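PDB 5Z06: Exo beta-1,2-glucooligosaccharide sophorohydrolase (non-reducing end), which hydrolyses linear beta-1,2-glucan and beta-1,2-glucooligosaccharides of four or more glucose units, releasing sophorose from the non-reducing end. Local coordinates for residues Ile33-Ala43 with Gly51-Val59; Ser60-Gln71 with Ala156-Gly167. One frame throughout, in Å; residues are numbered along the deposited sequence.

Contact 1 (Ile33-Ala43 with Gly51-Val59). With CA (calcium ion), chain C.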
loop_
_atom_site.group_PDB
_atom_site.type_symbol
_atom_site.label_atom_id
_atom_site.label_comp_id
_atom_site.label_asym_id
_atom_site.label_seq_id
_atom_site.Cartn_x
_atom_site.Cartn_y
_atom_site.Cartn_z
ATOM N N ILE A 33 4.581 -0.788 33.938
ATOM C CA ILE A 33 4.882 0.002 32.763
ATOM C C ILE A 33 3.576 0.435 32.108
ATOM O O ILE A 33 2.629 -0.353 31.968
ATOM C CB ILE A 33 5.819 -0.719 31.761
ATOM C CG1 ILE A 33 6.093 0.188 30.571
ATOM C CG2 ILE A 33 5.246 -2.071 31.310
ATOM C CD1 ILE A 33 7.328 -0.194 29.791
ATOM N N LYS A 34 3.542 1.701 31.708
ATOM C CA LYS A 34 2.357 2.276 31.151
ATOM C C LYS A 34 2.167 1.663 29.788
ATOM O O LYS A 34 3.115 1.588 29.005
ATOM C CB LYS A 34 2.489 3.798 31.041
ATOM C CG LYS A 34 1.200 4.484 30.638
ATOM C CD LYS A 34 1.418 5.975 30.486
ATOM C CE LYS A 34 0.283 6.664 29.781
ATOM N NZ LYS A 34 0.554 8.124 29.598
ATOM N N ASN A 35 0.939 1.229 29.517
ATOM C CA ASN A 35 0.617 0.555 28.274
ATOM C C ASN A 35 -0.867 0.649 27.989
ATOM O O ASN A 35 -1.672 0.777 28.900
ATOM C CB ASN A 35 1.012 -0.931 28.339
ATOM C CG ASN A 35 0.118 -1.730 29.273
ATOM O OD1 ASN A 35 -0.786 -2.418 28.820
ATOM N ND2 ASN A 35 0.340 -1.607 30.576
ATOM N N ALA A 36 -1.203 0.584 26.709
ATOM C CA ALA A 36 -2.571 0.449 26.250
ATOM C C ALA A 36 -2.597 -0.880 25.549
ATOM O O ALA A 36 -1.902 -1.053 24.549
ATOM C CB ALA A 36 -2.915 1.570 25.285
ATOM N N ARG A 37 -3.336 -1.837 26.099
ATOM C CA ARG A 37 -3.431 -3.198 25.537
ATOM C C ARG A 37 -2.057 -3.775 25.249
ATOM O O ARG A 37 -1.837 -4.414 24.238
ATOM C CB ARG A 37 -4.283 -3.225 24.266
ATOM C CG ARG A 37 -5.707 -2.743 24.435
ATOM C CD ARG A 37 -6.345 -2.559 23.061
ATOM N NE ARG A 37 -6.113 -1.182 22.622
ATOM C CZ ARG A 37 -5.300 -0.763 21.655
ATOM N NH1 ARG A 37 -4.597 -1.597 20.889
ATOM N NH2 ARG A 37 -5.212 0.544 21.440
ATOM N N HIS A 38 -1.145 -3.543 26.188
ATOM C CA HIS A 38 0.217 -4.030 26.133
ATOM C C HIS A 38 1.024 -3.456 25.000
ATOM O O HIS A 38 1.968 -4.087 24.546
ATOM C CB HIS A 38 0.251 -5.565 26.161
ATOM C CG HIS A 38 -0.472 -6.131 27.334
ATOM N ND1 HIS A 38 -0.043 -5.923 28.631
ATOM C CD2 HIS A 38 -1.624 -6.831 27.424
ATOM C CE1 HIS A 38 -0.876 -6.519 29.467
ATOM N NE2 HIS A 38 -1.847 -7.073 28.762
ATOM N N HIS A 39 0.677 -2.238 24.589
ATOM C CA HIS A 39 1.440 -1.481 23.623
ATOM C C HIS A 39 1.904 -0.256 24.375
ATOM O O HIS A 39 1.262 0.181 25.340
ATOM C CB HIS A 39 0.597 -1.041 22.433
ATOM C CG HIS A 39 0.054 -2.170 21.609
ATOM N ND1 HIS A 39 0.857 -3.060 20.929
ATOM C CD2 HIS A 39 -1.221 -2.529 21.325
ATOM C CE1 HIS A 39 0.101 -3.935 20.289
ATOM N NE2 HIS A 39 -1.163 -3.634 20.511
ATOM N N LEU A 40 3.014 0.292 23.911
ATOM C CA LEU A 40 3.572 1.492 24.454
ATOM C C LEU A 40 2.708 2.654 24.081
ATOM O O LEU A 40 2.155 2.659 22.989
ATOM C CB LEU A 40 4.974 1.735 23.918
ATOM C CG LEU A 40 6.029 0.873 24.571
ATOM C CD1 LEU A 40 7.359 1.107 23.880
ATOM C CD2 LEU A 40 6.148 1.200 26.055
ATOM N N PRO A 41 2.584 3.644 24.982
ATOM C CA PRO A 41 1.860 4.841 24.595
ATOM C C PRO A 41 2.643 5.659 23.613
ATOM O O PRO A 41 3.870 5.611 23.588
ATOM C CB PRO A 41 1.675 5.600 25.915
ATOM C CG PRO A 41 1.892 4.591 26.974
ATOM C CD PRO A 41 2.912 3.651 26.410
ATOM N N VAL A 42 1.928 6.402 22.795
ATOM C CA VAL A 42 2.539 7.314 21.867
ATOM C C VAL A 42 2.371 8.682 22.478
ATOM O O VAL A 42 1.250 9.141 22.681
ATOM C CB VAL A 42 1.844 7.270 20.507
ATOM C CG1 VAL A 42 2.362 8.374 19.599
ATOM C CG2 VAL A 42 2.090 5.922 19.860
ATOM N N ALA A 43 3.482 9.341 22.739
ATOM C CA ALA A 43 3.447 10.703 23.219
ATOM C C ALA A 43 3.431 11.623 22.012
ATOM O O ALA A 43 4.396 11.645 21.223
ATOM C CB ALA A 43 4.658 10.988 24.071
ATOM N N GLY A 51 5.680 14.738 15.035
ATOM C CA GLY A 51 4.680 13.773 15.177
ATOM C C GLY A 51 4.844 13.441 16.651
ATOM O O GLY A 51 4.376 14.151 17.532
ATOM N N ASN A 52 5.551 12.353 16.915
ATOM C CA ASN A 52 5.422 11.716 18.187
ATOM C C ASN A 52 6.619 10.878 18.549
ATOM O O ASN A 52 7.548 10.668 17.754
ATOM C CB ASN A 52 4.112 10.916 18.225
ATOM C CG ASN A 52 3.997 9.926 17.089
ATOM O OD1 ASN A 52 4.895 9.126 16.867
ATOM N ND2 ASN A 52 2.889 9.970 16.371
ATOM N N SER A 53 6.586 10.414 19.780
ATOM C CA SER A 53 7.588 9.528 20.302
ATOM C C SER A 53 6.874 8.481 21.112
ATOM O O SER A 53 5.659 8.563 21.313
ATOM C CB SER A 53 8.549 10.315 21.179
ATOM O OG SER A 53 7.862 10.902 22.266
ATOM N N LEU A 54 7.637 7.504 21.574
ATOM C CA LEU A 54 7.120 6.467 22.416
ATOM C C LEU A 54 7.362 6.832 23.859
ATOM O O LEU A 54 8.456 7.288 24.230
ATOM C CB LEU A 54 7.777 5.134 22.090
ATOM C CG LEU A 54 7.452 4.593 20.701
ATOM C CD1 LEU A 54 8.262 3.343 20.448
ATOM C CD2 LEU A 54 5.983 4.248 20.610
ATOM N N GLU A 55 6.330 6.620 24.668
ATOM C CA GLU A 55 6.392 6.928 26.069
ATOM C C GLU A 55 6.775 5.671 26.791
ATOM O O GLU A 55 6.134 4.642 26.649
ATOM C CB GLU A 55 5.049 7.422 26.595
ATOM C CG GLU A 55 5.178 8.068 27.965
ATOM C CD GLU A 55 3.869 8.195 28.702
ATOM O OE1 GLU A 55 2.815 8.199 28.046
ATOM O OE2 GLU A 55 3.898 8.273 29.954
ATOM N N LEU A 56 7.826 5.771 27.583
ATOM C CA LEU A 56 8.252 4.661 28.386
ATOM C C LEU A 56 8.140 5.099 29.845
ATOM O O LEU A 56 9.065 5.700 30.398
ATOM C CB LEU A 56 9.675 4.248 27.987
ATOM C CG LEU A 56 10.068 2.886 28.545
ATOM C CD1 LEU A 56 9.471 1.778 27.696
ATOM C CD2 LEU A 56 11.582 2.733 28.617
ATOM N N THR A 57 6.982 4.835 30.441
ATOM C CA THR A 57 6.719 5.222 31.830
ATOM C C THR A 57 6.625 3.948 32.618
ATOM O O THR A 57 5.811 3.068 32.312
ATOM C CB THR A 57 5.475 6.101 31.973
ATOM O OG1 THR A 57 5.769 7.377 31.404
ATOM C CG2 THR A 57 5.063 6.300 33.439
ATOM N N TYR A 58 7.496 3.840 33.616
ATOM C CA TYR A 58 7.646 2.602 34.353
ATOM C C TYR A 58 7.976 2.807 35.815
ATOM O O TYR A 58 8.471 3.852 36.218
ATOM C CB TYR A 58 8.734 1.730 33.709
ATOM C CG TYR A 58 10.087 2.390 33.679
ATOM C CD1 TYR A 58 10.442 3.248 32.630
ATOM C CD2 TYR A 58 11.007 2.197 34.723
ATOM C CE1 TYR A 58 11.689 3.865 32.596
ATOM C CE2 TYR A 58 12.265 2.820 34.708
ATOM C CZ TYR A 58 12.595 3.658 33.657
ATOM O OH TYR A 58 13.817 4.289 33.630
ATOM N N VAL A 59 7.704 1.752 36.578
ATOM C CA VAL A 59 8.140 1.590 37.946
ATOM C C VAL A 59 8.878 0.260 38.001
ATOM O O VAL A 59 8.308 -0.799 37.749
ATOM C CB VAL A 59 6.953 1.578 38.928
ATOM C CG1 VAL A 59 7.439 1.404 40.362
ATOM C CG2 VAL A 59 6.156 2.874 38.804
HETATM CA CA CA C . 9.177 10.799 16.033
HETATM O O HOH W 1 5.246 3.421 28.808
#
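Leu40 and Ile33 push methyl groups against the row of leucines on strand 53-59. Leu40 forks over that row: its side chain crosses that of Leu54 at about a right angle, CD1 to CD1, while CD2 reaches Leu56 CD1 at 3.8 Å. Ile33 CD1 approaches Leu56 CD1 to 3.6 Å, and this methyl is the bump, seated in the hollow between Ile33 CD1 and Leu40 CD2. Ile33 can do this because its CG1 stands anti to the backbone N (chi1 -179°). Branched aliphatic residues suit this surface, which packs against Trp66, Ser68 and Ile70 of strand 65-71. At the far end Val42 CG1 presses on CG of Asn52, whose OD1 is held by Ser14 N and whose backbone O binds the calcium ion with Glu12, Asn13, Thr49 and Asp175. The framework is an interrupted antiparallel pairing: strands 32-33 and 42-43 lie along strand 53-59, the chain between looping away through a type I' turn from Ala36 to His39. A water bridges the segments there, donating to Lys34 O and Glu55 O and accepting from Thr57 N. The extended Glu55 side chain passes Pro41 at a slant, OE1 3.5 Å from Pro41 CB, and the syn lone pair of OE1 takes Lys34 NZ in a 2.7 Å salt bridge. Thr57 OG1, also bonded to Thr171, donates to Glu55 OE2 from the anti side. Cut back to alanine, this position is likely to leave Lys34 without its mate, the Thr57 hydroxyl without one acceptor, and a gap beside Pro41 CB. A 2.9 Å bond from Glu55 N to Pro41 O ties the backbones.

Contact 2 (Ser60-Gln71 with Ala156-Gly167). With GOL (glycerol), chain F.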
loop_
_atom_site.group_PDB
_atom_site.type_symbol
_atom_site.label_atom_id
_atom_site.label_comp_id
_atom_site.label_asym_id
_atom_site.label_seq_id
_atom_site.Cartn_x
_atom_site.Cartn_y
_atom_site.Cartn_z
ATOM N N SER A 60 10.154 0.331 38.318
ATOM C CA SER A 60 10.964 -0.850 38.519
ATOM C C SER A 60 10.956 -1.076 40.025
ATOM O O SER A 60 11.658 -0.383 40.752
ATOM C CB SER A 60 12.379 -0.606 37.991
ATOM O OG SER A 60 12.349 -0.097 36.667
ATOM N N ALA A 61 10.117 -2.000 40.489
ATOM C CA ALA A 61 9.970 -2.265 41.914
ATOM C C ALA A 61 10.659 -3.576 42.285
ATOM O O ALA A 61 10.622 -4.547 41.510
ATOM C CB ALA A 61 8.500 -2.313 42.311
ATOM N N PRO A 62 11.278 -3.620 43.483
ATOM C CA PRO A 62 11.892 -4.867 43.906
ATOM C C PRO A 62 10.864 -5.971 43.908
ATOM O O PRO A 62 9.738 -5.766 44.349
ATOM C CB PRO A 62 12.373 -4.578 45.340
ATOM C CG PRO A 62 12.415 -3.095 45.469
ATOM C CD PRO A 62 11.467 -2.529 44.459
ATOM N N GLY A 63 11.245 -7.124 43.383
ATOM C CA GLY A 63 10.354 -8.274 43.297
ATOM C C GLY A 63 9.389 -8.266 42.119
ATOM O O GLY A 63 8.621 -9.211 41.947
ATOM N N GLY A 64 9.408 -7.202 41.320
ATOM C CA GLY A 64 8.536 -7.100 40.169
ATOM C C GLY A 64 9.392 -7.096 38.931
ATOM O O GLY A 64 10.620 -7.098 38.994
ATOM N N ASP A 65 8.735 -7.055 37.788
ATOM C CA ASP A 65 9.444 -6.956 36.535
ATOM C C ASP A 65 8.593 -6.199 35.543
ATOM O O ASP A 65 7.380 -6.143 35.683
ATOM C CB ASP A 65 9.747 -8.358 36.002
ATOM C CG ASP A 65 10.977 -8.398 35.109
ATOM O OD1 ASP A 65 11.810 -7.454 35.107
ATOM O OD2 ASP A 65 11.103 -9.399 34.394
ATOM N N TRP A 66 9.244 -5.592 34.561
ATOM C CA TRP A 66 8.560 -5.137 33.386
ATOM C C TRP A 66 9.394 -5.402 32.155
ATOM O O TRP A 66 10.611 -5.562 32.223
ATOM C CB TRP A 66 8.147 -3.658 33.502
ATOM C CG TRP A 66 9.239 -2.659 33.665
ATOM C CD1 TRP A 66 9.645 -2.064 34.827
ATOM C CD2 TRP A 66 10.040 -2.088 32.627
ATOM N NE1 TRP A 66 10.648 -1.169 34.578
ATOM C CE2 TRP A 66 10.916 -1.161 33.239
ATOM C CE3 TRP A 66 10.106 -2.274 31.248
ATOM C CZ2 TRP A 66 11.845 -0.417 32.511
ATOM C CZ3 TRP A 66 11.018 -1.538 30.527
ATOM C CH2 TRP A 66 11.888 -0.628 31.157
ATOM N N TYR A 67 8.701 -5.463 31.026
ATOM C CA TYR A 67 9.310 -5.701 29.742
ATOM C C TYR A 67 8.660 -4.767 28.733
ATOM O O TYR A 67 7.435 -4.569 28.743
ATOM C CB TYR A 67 9.093 -7.143 29.321
ATOM C CG TYR A 67 9.682 -7.431 27.967
ATOM C CD1 TYR A 67 11.057 -7.570 27.807
ATOM C CD2 TYR A 67 8.865 -7.529 26.834
ATOM C CE1 TYR A 67 11.599 -7.809 26.560
ATOM C CE2 TYR A 67 9.397 -7.770 25.584
ATOM C CZ TYR A 67 10.751 -7.909 25.450
ATOM O OH TYR A 67 11.268 -8.149 24.221
ATOM N N SER A 68 9.478 -4.195 27.874
ATOM C CA SER A 68 8.968 -3.514 26.726
ATOM C C SER A 68 9.808 -3.854 25.535
ATOM O O SER A 68 10.987 -4.136 25.670
ATOM C CB SER A 68 8.986 -2.016 26.927
ATOM O OG SER A 68 8.269 -1.422 25.883
ATOM N N GLU A 69 9.189 -3.841 24.361
ATOM C CA GLU A 69 9.955 -3.878 23.134
ATOM C C GLU A 69 9.310 -3.049 22.055
ATOM O O GLU A 69 8.080 -2.926 22.001
ATOM C CB GLU A 69 10.139 -5.305 22.649
ATOM C CG GLU A 69 8.852 -6.032 22.352
ATOM C CD GLU A 69 9.101 -7.389 21.728
ATOM O OE1 GLU A 69 8.479 -7.686 20.691
ATOM O OE2 GLU A 69 9.928 -8.160 22.271
ATOM N N ILE A 70 10.162 -2.494 21.202
ATOM C CA ILE A 70 9.763 -1.742 20.049
ATOM C C ILE A 70 10.105 -2.629 18.862
ATOM O O ILE A 70 11.273 -2.909 18.593
ATOM C CB ILE A 70 10.496 -0.406 19.981
ATOM C CG1 ILE A 70 10.152 0.436 21.206
ATOM C CG2 ILE A 70 10.086 0.361 18.738
ATOM C CD1 ILE A 70 11.142 0.332 22.329
ATOM N N GLN A 71 9.070 -3.052 18.160
ATOM C CA GLN A 71 9.192 -4.035 17.097
ATOM C C GLN A 71 9.408 -3.383 15.741
ATOM O O GLN A 71 8.725 -2.402 15.372
ATOM C CB GLN A 71 7.961 -4.899 17.051
ATOM C CG GLN A 71 7.741 -5.712 18.310
ATOM C CD GLN A 71 6.304 -6.152 18.489
ATOM O OE1 GLN A 71 5.437 -5.801 17.700
ATOM N NE2 GLN A 71 6.045 -6.917 19.538
ATOM N N ALA A 156 14.548 -8.322 15.422
ATOM C CA ALA A 156 13.093 -8.143 15.424
ATOM C C ALA A 156 12.664 -6.947 16.265
ATOM O O ALA A 156 11.730 -6.241 15.894
ATOM C CB ALA A 156 12.385 -9.402 15.902
ATOM N N ALA A 157 13.322 -6.725 17.398
ATOM C CA ALA A 157 12.874 -5.689 18.305
ATOM C C ALA A 157 13.986 -5.183 19.170
ATOM O O ALA A 157 14.937 -5.900 19.437
ATOM C CB ALA A 157 11.731 -6.202 19.169
ATOM N N VAL A 158 13.858 -3.923 19.575
ATOM C CA VAL A 158 14.646 -3.353 20.636
ATOM C C VAL A 158 13.891 -3.641 21.930
ATOM O O VAL A 158 12.755 -3.198 22.090
ATOM C CB VAL A 158 14.825 -1.853 20.433
ATOM C CG1 VAL A 158 15.483 -1.212 21.642
ATOM C CG2 VAL A 158 15.664 -1.622 19.197
ATOM N N ALA A 159 14.537 -4.389 22.832
ATOM C CA ALA A 159 13.955 -4.821 24.091
ATOM C C ALA A 159 14.424 -3.941 25.234
ATOM O O ALA A 159 15.577 -3.491 25.264
ATOM C CB ALA A 159 14.328 -6.263 24.369
ATOM N N LEU A 160 13.516 -3.698 26.180
ATOM C CA LEU A 160 13.813 -2.858 27.326
ATOM C C LEU A 160 13.377 -3.551 28.581
ATOM O O LEU A 160 12.327 -4.198 28.617
ATOM C CB LEU A 160 13.138 -1.505 27.209
ATOM C CG LEU A 160 13.589 -0.707 25.994
ATOM C CD1 LEU A 160 12.571 0.366 25.647
ATOM C CD2 LEU A 160 14.963 -0.097 26.218
ATOM N N ARG A 161 14.223 -3.423 29.598
ATOM C CA ARG A 161 14.025 -4.064 30.877
ATOM C C ARG A 161 14.403 -3.088 31.970
ATOM O O ARG A 161 15.071 -2.086 31.698
ATOM C CB ARG A 161 14.884 -5.329 30.978
ATOM C CG ARG A 161 14.177 -6.598 30.561
ATOM C CD ARG A 161 14.618 -7.820 31.386
ATOM N NE ARG A 161 13.873 -9.007 30.978
ATOM C CZ ARG A 161 12.580 -9.236 31.244
ATOM N NH1 ARG A 161 11.844 -8.371 31.958
ATOM N NH2 ARG A 161 12.009 -10.354 30.790
ATOM N N PRO A 162 13.979 -3.376 33.213
ATOM C CA PRO A 162 14.313 -2.494 34.323
ATOM C C PRO A 162 15.820 -2.272 34.474
ATOM O O PRO A 162 16.631 -3.165 34.176
ATOM C CB PRO A 162 13.788 -3.262 35.553
ATOM C CG PRO A 162 12.781 -4.200 35.034
ATOM C CD PRO A 162 13.308 -4.600 33.695
ATOM N N GLY A 163 16.180 -1.075 34.908
ATOM C CA GLY A 163 17.475 -0.853 35.503
ATOM C C GLY A 163 17.317 -1.183 36.972
ATOM O O GLY A 163 16.661 -2.169 37.337
ATOM N N THR A 164 17.903 -0.328 37.812
ATOM C CA THR A 164 17.777 -0.449 39.253
ATOM C C THR A 164 16.305 -0.461 39.613
ATOM O O THR A 164 15.567 0.447 39.255
ATOM C CB THR A 164 18.438 0.743 39.982
ATOM O OG1 THR A 164 19.756 0.955 39.466
ATOM C CG2 THR A 164 18.514 0.491 41.473
ATOM N N ALA A 165 15.886 -1.501 40.323
ATOM C CA ALA A 165 14.564 -1.540 40.916
ATOM C C ALA A 165 14.498 -0.634 42.161
ATOM O O ALA A 165 14.413 -1.106 43.288
ATOM C CB ALA A 165 14.181 -2.972 41.249
ATOM N N ASP A 166 14.499 0.673 41.929
ATOM C CA ASP A 166 14.396 1.671 43.011
ATOM C C ASP A 166 12.944 2.034 43.374
ATOM O O ASP A 166 12.723 2.878 44.219
ATOM C CB ASP A 166 15.157 2.939 42.623
ATOM C CG ASP A 166 14.564 3.640 41.402
ATOM O OD1 ASP A 166 13.483 3.225 40.931
ATOM O OD2 ASP A 166 15.163 4.614 40.925
ATOM N N GLY A 167 11.962 1.468 42.662
ATOM C CA GLY A 167 10.541 1.664 42.973
ATOM C C GLY A 167 9.923 3.003 42.606
ATOM O O GLY A 167 8.760 3.258 42.956
HETATM C C1 GOL F . 7.877 -10.442 30.865
HETATM O O1 GOL F . 9.217 -10.497 30.348
HETATM C C2 GOL F . 7.761 -10.023 32.338
HETATM O O2 GOL F . 8.713 -9.015 32.652
HETATM C C3 GOL F . 6.408 -9.402 32.653
HETATM O O3 GOL F . 5.309 -10.316 32.504
#
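Asp65 OD2 is gripped by Arg161 NH1 in a 2.7 Å salt bridge and, weakly, by O2 of a glycerol probably left from crystallisation. The pair sits at the end of the antiparallel ladder of strands 65-71 and 156-161 in a five-stranded sheet. Ser68 pairs with Leu160 and Ile70 with Val158 through two backbone bonds each. Carboxylate and guanidinium planes are 16° apart, and the bent arginine chain puts one face of the guanidinium group against Tyr67 CD1, ring and guanidinium planes 55° apart. Small residues suit the next positions: Ala159 CB fits against the Tyr67 ring, and Ala157 CB against the carboxylate of Glu69, salt-bridged to Arg108. On the other face, Ile70 CD1 meets Leu160 CD1 at 3.6 Å, while Trp66 CZ3 rests on Leu160 CB. A chi1 of 61°, CG between the backbone N and carbonyl carbon, sets the indole there. Beyond the strands, Gly167 N, at positive phi, donates to Ser60 O at 2.7 Å. The puckered ring of Pro162 lays CG over the five-membered ring of Trp66 in a CH-pi contact, 3.8 Å from its centroid, and Trp66 NE1 donates in the ring plane to Ser60 OG, 2.9 Å away.

From the N terminus, contact 1 comes first and is local: seven residues separate 33-43 from 51-59, and their pairing closes a short loop whose Thr49, with Asn52 just after it, helps to hold the calcium ion. The chain then leaves strand 53-59 and passes directly into 60-71, so contact 2 opens where contact 1 has closed; the two follow in series, neither nested nor crossed. Contact 2 waits for 156-167, closing a loop of 84 residues that includes strands of both sheets. Thus contact 1 belongs to the seven-stranded sheet and contact 2 to the five-stranded one. Their centres lie 13 Å apart, and the sheets meet where Leu40 touches Ser68 and Tyr58 packs on Trp66.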